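Local coordinates for protein RNA polymerase ECF-subfamily sigma factor (Streptomyces venezuelae, PDB 6DXO) that probably directs RNA polymerase, as an extracytoplasmic function sigma factor, to promoters for aerial mycelium formation and is held by an anti-sigma factor, at residues A[49-54]-A[70-75]; A[32-37]-A[41-46]; A[28-33]-A[75-80]; A[97-102]-A[139-144]. All blocks are in the same frame, centred on the assembly; numbering follows the deposited sequence.

Contacts 1, 2 and 3 belong to the helical sigma region 2, and contact 4 to region 4. Contacts 2 and 3 are closest, with centres about 6 Å apart and residues Y32 and R33 in common; contacts 1 and 3 have centres about 11 Å apart and share N75. A salt bridge of 2.9 Å from R53 NH2 to E46 OE2 joins contacts 1 and 2. Contact 2 carries the likely polymerase core-binding motif, D42 to S45. It also reaches contact 4, some 21 Å away between centres: D42 OD1 and R97 NH1 form a salt bridge of 3.0 Å joining the two regions. The bound anti-sigma chain comes within reach of residues in all four contacts.

Contact 1: A[49-54]-A[70-75]; sequences LRALRR and VTIARN
Within the helical bundle of sigma region 2, helix 37-53 packs on helix 65-79 through I72, which reaches across to R50 and A51. The backbones come closest at A51 and I72, whose CA atoms lie 7.7 Å apart, near enough for a methyl group and one branched side chain to close the interface. I72 divides the work between its two arms. Its CD1 ends on A51, 4.0 Å from A51 CB and equally near A51 CA, so the longer arm rests on both atoms. The shorter arm, CG2, approaches the aliphatic root of R50, with I72 CG2 4.1 Å from R50 CB. The first torsion of I72 (chi1 -72°) turns CG2 anti to the backbone N and sets CG1 beside it, which sends the two arms to different residues. R50 contributes carbon alone here: its chain bends at chi2 and chi3, and its CD lies at the edge of the R54 guanidinium, in that group's plane. Cutting I72 back to an alanine removes both arms and would probably open a gap over A51 and leave CB and CG of R50 without their neighbour. W68 and L69 of the same helix as I72 also cover A51, while I72 touches T47 as well. A largely buried contact of this kind, made through carbon atoms, belongs to the helix packing of the sigma-70 region 2 fold.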
# COMPACT_ATOMS: atom_id res chain seq x y z
N LEU A 49 -7.98 2.41 4.19
CA LEU A 49 -8.81 3.45 4.80
C LEU A 49 -9.95 2.87 5.63
O LEU A 49 -10.31 3.40 6.69
CB LEU A 49 -9.33 4.43 3.74
CG LEU A 49 -8.32 5.46 3.23
CD1 LEU A 49 -8.89 6.24 2.06
CD2 LEU A 49 -7.92 6.40 4.36
N ARG A 50 -10.51 1.76 5.16
CA ARG A 50 -11.59 1.10 5.89
C ARG A 50 -11.07 0.47 7.18
O ARG A 50 -11.71 0.58 8.23
CB ARG A 50 -12.27 0.04 5.01
CG ARG A 50 -13.46 -0.63 5.64
CD ARG A 50 -14.73 0.18 5.41
NE ARG A 50 -15.19 0.09 4.02
CZ ARG A 50 -16.11 -0.77 3.60
NH1 ARG A 50 -16.67 -1.62 4.46
NH2 ARG A 50 -16.47 -0.79 2.33
N ALA A 51 -9.91 -0.17 7.11
CA ALA A 51 -9.30 -0.79 8.28
C ALA A 51 -9.04 0.27 9.33
O ALA A 51 -9.26 0.05 10.53
CB ALA A 51 -8.01 -1.48 7.90
N LEU A 52 -8.57 1.41 8.87
CA LEU A 52 -8.20 2.52 9.75
C LEU A 52 -9.43 3.04 10.45
O LEU A 52 -9.44 3.21 11.67
CB LEU A 52 -7.54 3.62 8.91
CG LEU A 52 -7.12 4.91 9.62
CD1 LEU A 52 -6.03 5.59 8.80
CD2 LEU A 52 -8.31 5.83 9.76
N ARG A 53 -10.49 3.27 9.68
CA ARG A 53 -11.73 3.80 10.23
C ARG A 53 -12.39 2.84 11.23
O ARG A 53 -13.14 3.28 12.09
CB ARG A 53 -12.72 4.16 9.12
CG ARG A 53 -12.24 5.30 8.22
CD ARG A 53 -13.38 5.84 7.37
NE ARG A 53 -13.85 4.86 6.39
CZ ARG A 53 -13.61 4.95 5.09
NH1 ARG A 53 -12.92 5.97 4.60
NH2 ARG A 53 -14.09 4.02 4.26
N ARG A 54 -12.11 1.54 11.11
CA ARG A 54 -12.69 0.56 12.03
C ARG A 54 -11.68 0.02 13.03
O ARG A 54 -11.96 -0.92 13.76
CB ARG A 54 -13.31 -0.61 11.26
CG ARG A 54 -14.12 -0.22 10.04
CD ARG A 54 -14.92 -1.40 9.50
NE ARG A 54 -16.26 -1.46 10.07
CZ ARG A 54 -17.36 -1.07 9.43
NH1 ARG A 54 -17.27 -0.59 8.20
NH2 ARG A 54 -18.55 -1.15 10.02
N VAL A 70 -7.17 -8.56 3.81
CA VAL A 70 -7.56 -9.37 2.66
C VAL A 70 -9.08 -9.54 2.57
O VAL A 70 -9.68 -9.44 1.49
CB VAL A 70 -6.83 -10.72 2.66
CG1 VAL A 70 -7.43 -11.65 1.63
CG2 VAL A 70 -5.33 -10.51 2.39
N THR A 71 -9.71 -9.75 3.72
CA THR A 71 -11.15 -9.91 3.74
C THR A 71 -11.87 -8.60 3.42
O THR A 71 -12.89 -8.61 2.75
CB THR A 71 -11.64 -10.56 5.06
OG1 THR A 71 -11.23 -9.76 6.18
CG2 THR A 71 -11.03 -11.93 5.23
N ILE A 72 -11.30 -7.47 3.85
CA ILE A 72 -11.84 -6.17 3.47
C ILE A 72 -11.73 -5.91 1.97
O ILE A 72 -12.67 -5.41 1.36
CB ILE A 72 -11.14 -5.02 4.25
CG1 ILE A 72 -11.60 -5.02 5.71
CG2 ILE A 72 -11.43 -3.66 3.59
CD1 ILE A 72 -10.70 -4.20 6.61
N ALA A 73 -10.58 -6.24 1.39
CA ALA A 73 -10.37 -6.01 -0.03
C ALA A 73 -11.33 -6.90 -0.81
O ALA A 73 -11.90 -6.48 -1.80
CB ALA A 73 -8.91 -6.29 -0.45
N ARG A 74 -11.48 -8.13 -0.34
CA ARG A 74 -12.45 -9.06 -0.95
C ARG A 74 -13.87 -8.45 -1.00
O ARG A 74 -14.54 -8.50 -2.03
CB ARG A 74 -12.46 -10.41 -0.24
CG ARG A 74 -13.38 -11.43 -0.93
CD ARG A 74 -13.31 -12.78 -0.27
NE ARG A 74 -13.62 -12.72 1.16
CZ ARG A 74 -13.30 -13.68 2.01
NH1 ARG A 74 -12.66 -14.76 1.58
NH2 ARG A 74 -13.62 -13.56 3.30
N ASN A 75 -14.28 -7.83 0.11
CA ASN A 75 -15.58 -7.15 0.22
C ASN A 75 -15.67 -5.99 -0.78
O ASN A 75 -16.69 -5.81 -1.43
CB ASN A 75 -15.83 -6.61 1.66
CG ASN A 75 -16.10 -7.71 2.71
OD1 ASN A 75 -16.66 -8.76 2.43
ND2 ASN A 75 -15.72 -7.43 3.96

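Contact 2: A[32-37]-A[41-46]; sequences YRVGGK and EDLTSE
This is a local contact at a helix start, partly buried, where the loop after helix 12-31 turns into helix 37-53 of sigma region 2; V34 meets L43, and K37 meets E41. The helix holds D42 to S45, the likely polymerase core-binding motif. G36 occupies the N-cap position, with a positive phi of 118° at which a CB would press on the carbonyl O of G35. Across the first turn, E41 N donates to K37 O at 2.8 Å with an N-H...O angle of 156°, an ordinary helical bond. At the loop's other end, V34 CG1 approaches L43 CD1 at 4.0 Å, the two side chains inclined to one another. This touch, with V34 on T39 and A40 too, keeps the loop against the helix, and V77 of helix 65-79 completes the cluster by meeting both V34 and L43. The anti-sigma chain also binds here, Q66 of that chain donating to E41 O. E41 OE1 has a long, weak ion pair with R97 of region 4, while the other carboxylate oxygen turns to K37. The lysine does not close a salt bridge there: its NZ stays 5.6 Å from E41 OE2. What the carboxylate meets instead is the aliphatic chain of K37, with E41 OE2 3.2 Å from K37 CG and 3.5 Å from K37 CD.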
# COMPACT_ATOMS: atom_id res chain seq x y z
N TYR A 32 -5.33 -8.97 -9.68
CA TYR A 32 -5.72 -9.99 -10.64
C TYR A 32 -7.23 -10.13 -10.69
O TYR A 32 -7.75 -10.93 -11.48
CB TYR A 32 -5.04 -11.33 -10.30
CG TYR A 32 -3.51 -11.31 -10.37
CD1 TYR A 32 -2.83 -11.67 -11.53
CD2 TYR A 32 -2.75 -10.96 -9.25
CE1 TYR A 32 -1.42 -11.67 -11.58
CE2 TYR A 32 -1.36 -10.95 -9.30
CZ TYR A 32 -0.71 -11.31 -10.45
OH TYR A 32 0.67 -11.30 -10.47
N ARG A 33 -7.93 -9.34 -9.88
CA ARG A 33 -9.38 -9.42 -9.72
C ARG A 33 -10.14 -8.22 -10.25
O ARG A 33 -11.36 -8.17 -10.16
CB ARG A 33 -9.76 -9.66 -8.24
CG ARG A 33 -9.35 -11.02 -7.76
CD ARG A 33 -9.44 -11.17 -6.25
NE ARG A 33 -9.22 -12.56 -5.86
CZ ARG A 33 -8.03 -13.16 -5.83
NH1 ARG A 33 -6.92 -12.52 -6.17
NH2 ARG A 33 -7.96 -14.44 -5.47
N VAL A 34 -9.42 -7.26 -10.82
CA VAL A 34 -10.08 -6.07 -11.34
C VAL A 34 -9.50 -5.71 -12.69
O VAL A 34 -8.45 -6.23 -13.09
CB VAL A 34 -9.94 -4.86 -10.40
CG1 VAL A 34 -10.56 -5.17 -9.04
CG2 VAL A 34 -8.48 -4.44 -10.27
N GLY A 35 -10.19 -4.82 -13.38
CA GLY A 35 -9.77 -4.38 -14.70
C GLY A 35 -9.02 -3.07 -14.60
O GLY A 35 -9.61 -1.99 -14.61
N GLY A 36 -7.70 -3.17 -14.46
CA GLY A 36 -6.85 -2.01 -14.57
C GLY A 36 -6.07 -1.70 -13.31
O GLY A 36 -6.59 -1.85 -12.20
N LYS A 37 -4.84 -1.26 -13.49
CA LYS A 37 -3.93 -0.91 -12.40
C LYS A 37 -4.48 0.21 -11.52
O LYS A 37 -4.36 0.16 -10.30
CB LYS A 37 -2.57 -0.51 -12.98
CG LYS A 37 -1.56 -0.03 -11.97
CD LYS A 37 -0.20 0.21 -12.62
CE LYS A 37 0.29 -1.03 -13.33
NZ LYS A 37 1.71 -0.91 -13.74
N GLU A 41 -5.07 0.09 -7.59
CA GLU A 41 -4.45 1.06 -6.69
C GLU A 41 -5.50 1.72 -5.81
O GLU A 41 -5.30 1.85 -4.60
CB GLU A 41 -3.68 2.14 -7.49
CG GLU A 41 -2.47 1.62 -8.27
CD GLU A 41 -1.96 2.60 -9.32
OE1 GLU A 41 -2.60 3.65 -9.53
OE2 GLU A 41 -0.92 2.31 -9.94
N ASP A 42 -6.61 2.13 -6.41
CA ASP A 42 -7.69 2.80 -5.68
C ASP A 42 -8.31 1.92 -4.60
O ASP A 42 -8.55 2.36 -3.47
CB ASP A 42 -8.78 3.32 -6.62
CG ASP A 42 -8.33 4.53 -7.43
OD1 ASP A 42 -7.27 5.11 -7.11
OD2 ASP A 42 -9.06 4.91 -8.37
N LEU A 43 -8.58 0.66 -4.94
CA LEU A 43 -9.14 -0.26 -3.96
C LEU A 43 -8.11 -0.64 -2.88
O LEU A 43 -8.48 -1.04 -1.78
CB LEU A 43 -9.74 -1.51 -4.65
CG LEU A 43 -10.97 -1.29 -5.54
CD1 LEU A 43 -11.44 -2.63 -6.11
CD2 LEU A 43 -12.09 -0.60 -4.80
N THR A 44 -6.83 -0.51 -3.19
CA THR A 44 -5.81 -0.80 -2.17
C THR A 44 -5.89 0.29 -1.13
O THR A 44 -5.93 0.03 0.08
CB THR A 44 -4.39 -0.87 -2.81
OG1 THR A 44 -4.34 -1.98 -3.72
CG2 THR A 44 -3.33 -1.09 -1.73
N SER A 45 -5.96 1.53 -1.61
CA SER A 45 -6.12 2.69 -0.74
C SER A 45 -7.39 2.56 0.08
O SER A 45 -7.37 2.71 1.30
CB SER A 45 -6.17 3.97 -1.57
OG SER A 45 -6.55 5.08 -0.79
N GLU A 46 -8.51 2.27 -0.58
CA GLU A 46 -9.77 2.09 0.15
C GLU A 46 -9.75 0.97 1.21
O GLU A 46 -10.37 1.12 2.28
CB GLU A 46 -10.93 1.86 -0.82
CG GLU A 46 -12.30 1.90 -0.15
CD GLU A 46 -12.59 3.26 0.50
OE1 GLU A 46 -12.11 4.29 -0.02
OE2 GLU A 46 -13.31 3.29 1.53

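Contact 3: A[28-33]-A[75-80]; sequences RYIYYR and NLVADH
V77 packs against I30 and R33, bringing helix 65-79 onto the end of helix 12-31 in sigma region 2; the nearest CA atoms across it, those of I30 and V77, are 7.3 Å apart. The apolar part comes first. V77 aims its two methyls at different partners: V77 CG2 rests 4.2 Å from I30 CG2, and V77 CG1 sits 4.2 Å from R33 CB. The valine's first torsion, with CG1 anti to the backbone N (chi1 165°) and CG2 beside it, makes this split possible. V77 is also covered by V34 and L43, so it plugs the junction of three helices. A second kind of contact is methyl against backbone, V77 CG1 approaching R33 O at 4.0 Å. The polar part lies within residues 28-33. R33 runs extended from CG to NE, which carries its guanidinium onto the Y29 ring, the two planes about 20° from parallel. Y29 CE1 lies 3.3 Å above the centre of the R33 guanidinium. R33 NH1 donates to Y29 O at 2.7 Å, in the carbonyl plane and on a lone pair, though the bond is bent (N-H...O 138°). The chemistry is thus divided: V77 offers only methyls, which meet carbon and one carbonyl oxygen, while the arginine's charged head is fastened back onto helix 12-31, which it follows, and points away from V77.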
# COMPACT_ATOMS: atom_id res chain seq x y z
N ARG A 28 -1.53 -7.00 -4.65
CA ARG A 28 -1.43 -8.21 -5.45
C ARG A 28 -2.68 -9.07 -5.39
O ARG A 28 -3.08 -9.65 -6.39
CB ARG A 28 -0.19 -9.02 -5.09
CG ARG A 28 1.11 -8.31 -5.49
CD ARG A 28 2.27 -9.26 -5.40
NE ARG A 28 2.79 -9.37 -4.04
CZ ARG A 28 3.82 -8.66 -3.59
NH1 ARG A 28 4.43 -7.80 -4.38
NH2 ARG A 28 4.23 -8.81 -2.34
N TYR A 29 -3.33 -9.12 -4.22
CA TYR A 29 -4.60 -9.84 -4.15
C TYR A 29 -5.64 -9.20 -5.08
O TYR A 29 -6.36 -9.89 -5.83
CB TYR A 29 -5.09 -9.89 -2.70
CG TYR A 29 -6.52 -10.40 -2.61
CD1 TYR A 29 -6.80 -11.77 -2.68
CD2 TYR A 29 -7.59 -9.52 -2.50
CE1 TYR A 29 -8.12 -12.25 -2.61
CE2 TYR A 29 -8.91 -9.99 -2.44
CZ TYR A 29 -9.16 -11.35 -2.50
OH TYR A 29 -10.47 -11.80 -2.46
N ILE A 30 -5.70 -7.88 -5.05
CA ILE A 30 -6.68 -7.11 -5.81
C ILE A 30 -6.36 -7.11 -7.32
O ILE A 30 -7.26 -7.21 -8.15
CB ILE A 30 -6.77 -5.65 -5.28
CG1 ILE A 30 -7.32 -5.63 -3.84
CG2 ILE A 30 -7.65 -4.78 -6.16
CD1 ILE A 30 -7.42 -4.21 -3.25
N TYR A 31 -5.07 -7.03 -7.65
CA TYR A 31 -4.58 -6.78 -9.01
C TYR A 31 -5.22 -7.69 -10.04
O TYR A 31 -5.58 -7.26 -11.14
CB TYR A 31 -3.06 -7.02 -9.03
CG TYR A 31 -2.35 -6.59 -10.30
CD1 TYR A 31 -1.95 -5.28 -10.47
CD2 TYR A 31 -2.06 -7.51 -11.31
CE1 TYR A 31 -1.29 -4.87 -11.62
CE2 TYR A 31 -1.40 -7.09 -12.48
CZ TYR A 31 -1.01 -5.78 -12.62
OH TYR A 31 -0.35 -5.36 -13.76
N TYR A 32 -5.33 -8.97 -9.68
CA TYR A 32 -5.72 -9.99 -10.64
C TYR A 32 -7.23 -10.13 -10.69
O TYR A 32 -7.75 -10.93 -11.48
CB TYR A 32 -5.04 -11.33 -10.30
CG TYR A 32 -3.51 -11.31 -10.37
CD1 TYR A 32 -2.83 -11.67 -11.53
CD2 TYR A 32 -2.75 -10.96 -9.25
CE1 TYR A 32 -1.42 -11.67 -11.58
CE2 TYR A 32 -1.36 -10.95 -9.30
CZ TYR A 32 -0.71 -11.31 -10.45
OH TYR A 32 0.67 -11.30 -10.47
N ARG A 33 -7.93 -9.34 -9.88
CA ARG A 33 -9.38 -9.42 -9.72
C ARG A 33 -10.14 -8.22 -10.25
O ARG A 33 -11.36 -8.17 -10.16
CB ARG A 33 -9.76 -9.66 -8.24
CG ARG A 33 -9.35 -11.02 -7.76
CD ARG A 33 -9.44 -11.17 -6.25
NE ARG A 33 -9.22 -12.56 -5.86
CZ ARG A 33 -8.03 -13.16 -5.83
NH1 ARG A 33 -6.92 -12.52 -6.17
NH2 ARG A 33 -7.96 -14.44 -5.47
N ASN A 75 -14.28 -7.83 0.11
CA ASN A 75 -15.58 -7.15 0.22
C ASN A 75 -15.67 -5.99 -0.78
O ASN A 75 -16.69 -5.81 -1.43
CB ASN A 75 -15.83 -6.61 1.66
CG ASN A 75 -16.10 -7.71 2.71
OD1 ASN A 75 -16.66 -8.76 2.43
ND2 ASN A 75 -15.72 -7.43 3.96
N LEU A 76 -14.60 -5.21 -0.89
CA LEU A 76 -14.55 -4.07 -1.82
C LEU A 76 -14.59 -4.46 -3.29
O LEU A 76 -15.23 -3.80 -4.10
CB LEU A 76 -13.29 -3.22 -1.58
CG LEU A 76 -13.29 -2.32 -0.34
CD1 LEU A 76 -11.89 -1.80 -0.09
CD2 LEU A 76 -14.26 -1.17 -0.52
N VAL A 77 -13.88 -5.52 -3.65
CA VAL A 77 -13.90 -6.00 -5.02
C VAL A 77 -15.31 -6.51 -5.35
O VAL A 77 -15.82 -6.24 -6.43
CB VAL A 77 -12.83 -7.08 -5.26
CG1 VAL A 77 -13.10 -7.82 -6.57
CG2 VAL A 77 -11.42 -6.43 -5.28
N ALA A 78 -15.92 -7.21 -4.40
CA ALA A 78 -17.28 -7.74 -4.58
C ALA A 78 -18.28 -6.60 -4.77
O ALA A 78 -19.10 -6.62 -5.69
CB ALA A 78 -17.68 -8.59 -3.39
N ASP A 79 -18.20 -5.62 -3.88
CA ASP A 79 -19.09 -4.47 -3.90
C ASP A 79 -18.70 -3.45 -4.96
O ASP A 79 -19.44 -2.50 -5.22
CB ASP A 79 -19.15 -3.81 -2.52
CG ASP A 79 -19.78 -4.70 -1.46
OD1 ASP A 79 -20.55 -5.61 -1.82
OD2 ASP A 79 -19.51 -4.48 -0.26
N HIS A 80 -17.54 -3.66 -5.59
CA HIS A 80 -17.04 -2.71 -6.59
C HIS A 80 -17.97 -2.62 -7.78
O HIS A 80 -18.55 -1.56 -8.04
CB HIS A 80 -15.62 -3.08 -7.04
CG HIS A 80 -15.09 -2.21 -8.15
ND1 HIS A 80 -14.66 -2.72 -9.35
CD2 HIS A 80 -14.95 -0.87 -8.24
CE1 HIS A 80 -14.26 -1.74 -10.13
NE2 HIS A 80 -14.43 -0.60 -9.48

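Contact 4: A[97-102]-A[139-144]; sequences RRLNPQ and VRTLAR
L99 bridges the break between helices 89-98 and 101-112 of sigma region 4 and packs against T141 and L142 of helix 128-144. Its CB touches neither partner, and contact begins one atom further out. L99 CG comes to 4.2 Å from L142 CD2, and from there the two methyls part company. L99 CD1 stays with the leucine, 4.1 Å from L142 CD2, the two side chains crossing at about a right angle. CD2 is wedged between both partners: L99 CD2 lies 4.1 Å from L142 CD2 and only 3.5 Å from T141 CG2, tighter than usual for two carbons. T141 can offer that methyl because its first torsion (chi1 -64°) swings OG1 beside the backbone N and CG2 anti to it; the hydroxyl is then bonded to R137 O within its own helix. With an alanine at L99 the CG and both methyls are gone, which would probably leave a gap beside the T141 methyl and the L142 tip with fewer neighbours. The surroundings continue the theme, with L99 touching V107 and L142 resting on A95 and V96. The atoms that meet across residues 97-102 and 139-144 are all carbon, so this seam, which sets helix 128-144, probably the DNA-reading helix of region 4's helix-turn-helix, against the preceding helices, rests on van der Waals packing; a weak hydrogen bond between T141 and Q103 is the polar addition.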
# COMPACT_ATOMS: atom_id res chain seq x y z
N ARG A 97 -4.64 12.76 -6.20
CA ARG A 97 -4.87 11.48 -6.86
C ARG A 97 -5.64 11.64 -8.17
O ARG A 97 -5.66 10.73 -9.00
CB ARG A 97 -5.61 10.51 -5.92
CG ARG A 97 -4.69 9.74 -4.99
CD ARG A 97 -4.57 8.28 -5.43
NE ARG A 97 -4.07 8.14 -6.80
CZ ARG A 97 -4.00 6.99 -7.46
NH1 ARG A 97 -4.40 5.87 -6.88
NH2 ARG A 97 -3.53 6.95 -8.69
N ARG A 98 -6.25 12.81 -8.37
CA ARG A 98 -7.04 13.07 -9.58
C ARG A 98 -6.23 13.65 -10.74
O ARG A 98 -6.68 13.62 -11.89
CB ARG A 98 -8.23 13.99 -9.26
CG ARG A 98 -9.27 13.36 -8.34
CD ARG A 98 -10.48 14.27 -8.20
NE ARG A 98 -10.14 15.52 -7.55
CZ ARG A 98 -10.60 15.90 -6.36
NH1 ARG A 98 -11.44 15.11 -5.70
NH2 ARG A 98 -10.24 17.06 -5.84
N LEU A 99 -5.04 14.18 -10.45
CA LEU A 99 -4.18 14.71 -11.50
C LEU A 99 -3.78 13.62 -12.47
O LEU A 99 -3.75 12.44 -12.11
CB LEU A 99 -2.91 15.33 -10.90
CG LEU A 99 -3.08 16.43 -9.86
CD1 LEU A 99 -1.75 16.75 -9.18
CD2 LEU A 99 -3.68 17.68 -10.49
N ASN A 100 -3.48 14.00 -13.71
CA ASN A 100 -2.98 13.04 -14.69
C ASN A 100 -1.63 12.50 -14.22
O ASN A 100 -1.03 13.06 -13.31
CB ASN A 100 -2.89 13.68 -16.08
CG ASN A 100 -1.66 14.55 -16.24
OD1 ASN A 100 -1.06 14.99 -15.26
ND2 ASN A 100 -1.28 14.81 -17.49
N PRO A 101 -1.17 11.39 -14.83
CA PRO A 101 0.09 10.74 -14.43
C PRO A 101 1.27 11.70 -14.28
O PRO A 101 1.92 11.70 -13.23
CB PRO A 101 0.34 9.73 -15.57
CG PRO A 101 -0.69 10.04 -16.63
CD PRO A 101 -1.84 10.66 -15.92
N GLN A 102 1.56 12.51 -15.30
CA GLN A 102 2.70 13.42 -15.24
C GLN A 102 2.60 14.44 -14.10
O GLN A 102 3.55 14.63 -13.33
CB GLN A 102 2.90 14.14 -16.58
CG GLN A 102 3.32 13.22 -17.71
CD GLN A 102 4.70 12.63 -17.49
OE1 GLN A 102 5.71 13.27 -17.78
NE2 GLN A 102 4.75 11.41 -16.98
N VAL A 139 -0.07 22.36 -9.95
CA VAL A 139 -0.64 23.07 -8.81
C VAL A 139 -1.84 23.92 -9.23
O VAL A 139 -2.77 24.12 -8.45
CB VAL A 139 0.42 23.94 -8.10
CG1 VAL A 139 -0.20 24.62 -6.89
CG2 VAL A 139 1.62 23.10 -7.69
N ARG A 140 -1.82 24.42 -10.47
CA ARG A 140 -2.95 25.19 -10.98
C ARG A 140 -4.19 24.31 -11.10
O ARG A 140 -5.31 24.75 -10.81
CB ARG A 140 -2.61 25.87 -12.32
CG ARG A 140 -3.28 25.24 -13.52
CD ARG A 140 -3.64 26.28 -14.58
NE ARG A 140 -2.47 26.80 -15.28
CZ ARG A 140 -2.00 26.30 -16.43
NH1 ARG A 140 -2.60 25.27 -17.00
NH2 ARG A 140 -0.93 26.84 -16.99
N THR A 141 -3.98 23.06 -11.50
CA THR A 141 -5.08 22.10 -11.60
C THR A 141 -5.65 21.73 -10.24
O THR A 141 -6.86 21.54 -10.10
CB THR A 141 -4.64 20.83 -12.33
OG1 THR A 141 -4.29 21.15 -13.68
CG2 THR A 141 -5.77 19.80 -12.33
N LEU A 142 -4.79 21.61 -9.23
CA LEU A 142 -5.26 21.38 -7.87
C LEU A 142 -6.11 22.57 -7.43
O LEU A 142 -7.08 22.41 -6.69
CB LEU A 142 -4.10 21.21 -6.90
CG LEU A 142 -3.32 19.90 -6.91
CD1 LEU A 142 -2.18 19.99 -5.91
CD2 LEU A 142 -4.22 18.72 -6.58
N ALA A 143 -5.73 23.75 -7.89
CA ALA A 143 -6.41 24.98 -7.51
C ALA A 143 -7.83 25.04 -8.06
O ALA A 143 -8.72 25.62 -7.44
CB ALA A 143 -5.61 26.19 -7.94
N ARG A 144 -8.05 24.43 -9.23
CA ARG A 144 -9.38 24.45 -9.84
C ARG A 144 -10.31 23.40 -9.25
O ARG A 144 -11.37 23.73 -8.73
CB ARG A 144 -9.30 24.33 -11.37
CG ARG A 144 -8.96 22.95 -11.89
CD ARG A 144 -9.07 22.92 -13.40
NE ARG A 144 -8.35 24.04 -13.99
CZ ARG A 144 -7.10 23.98 -14.44
NH1 ARG A 144 -6.43 22.83 -14.38
NH2 ARG A 144 -6.52 25.06 -14.95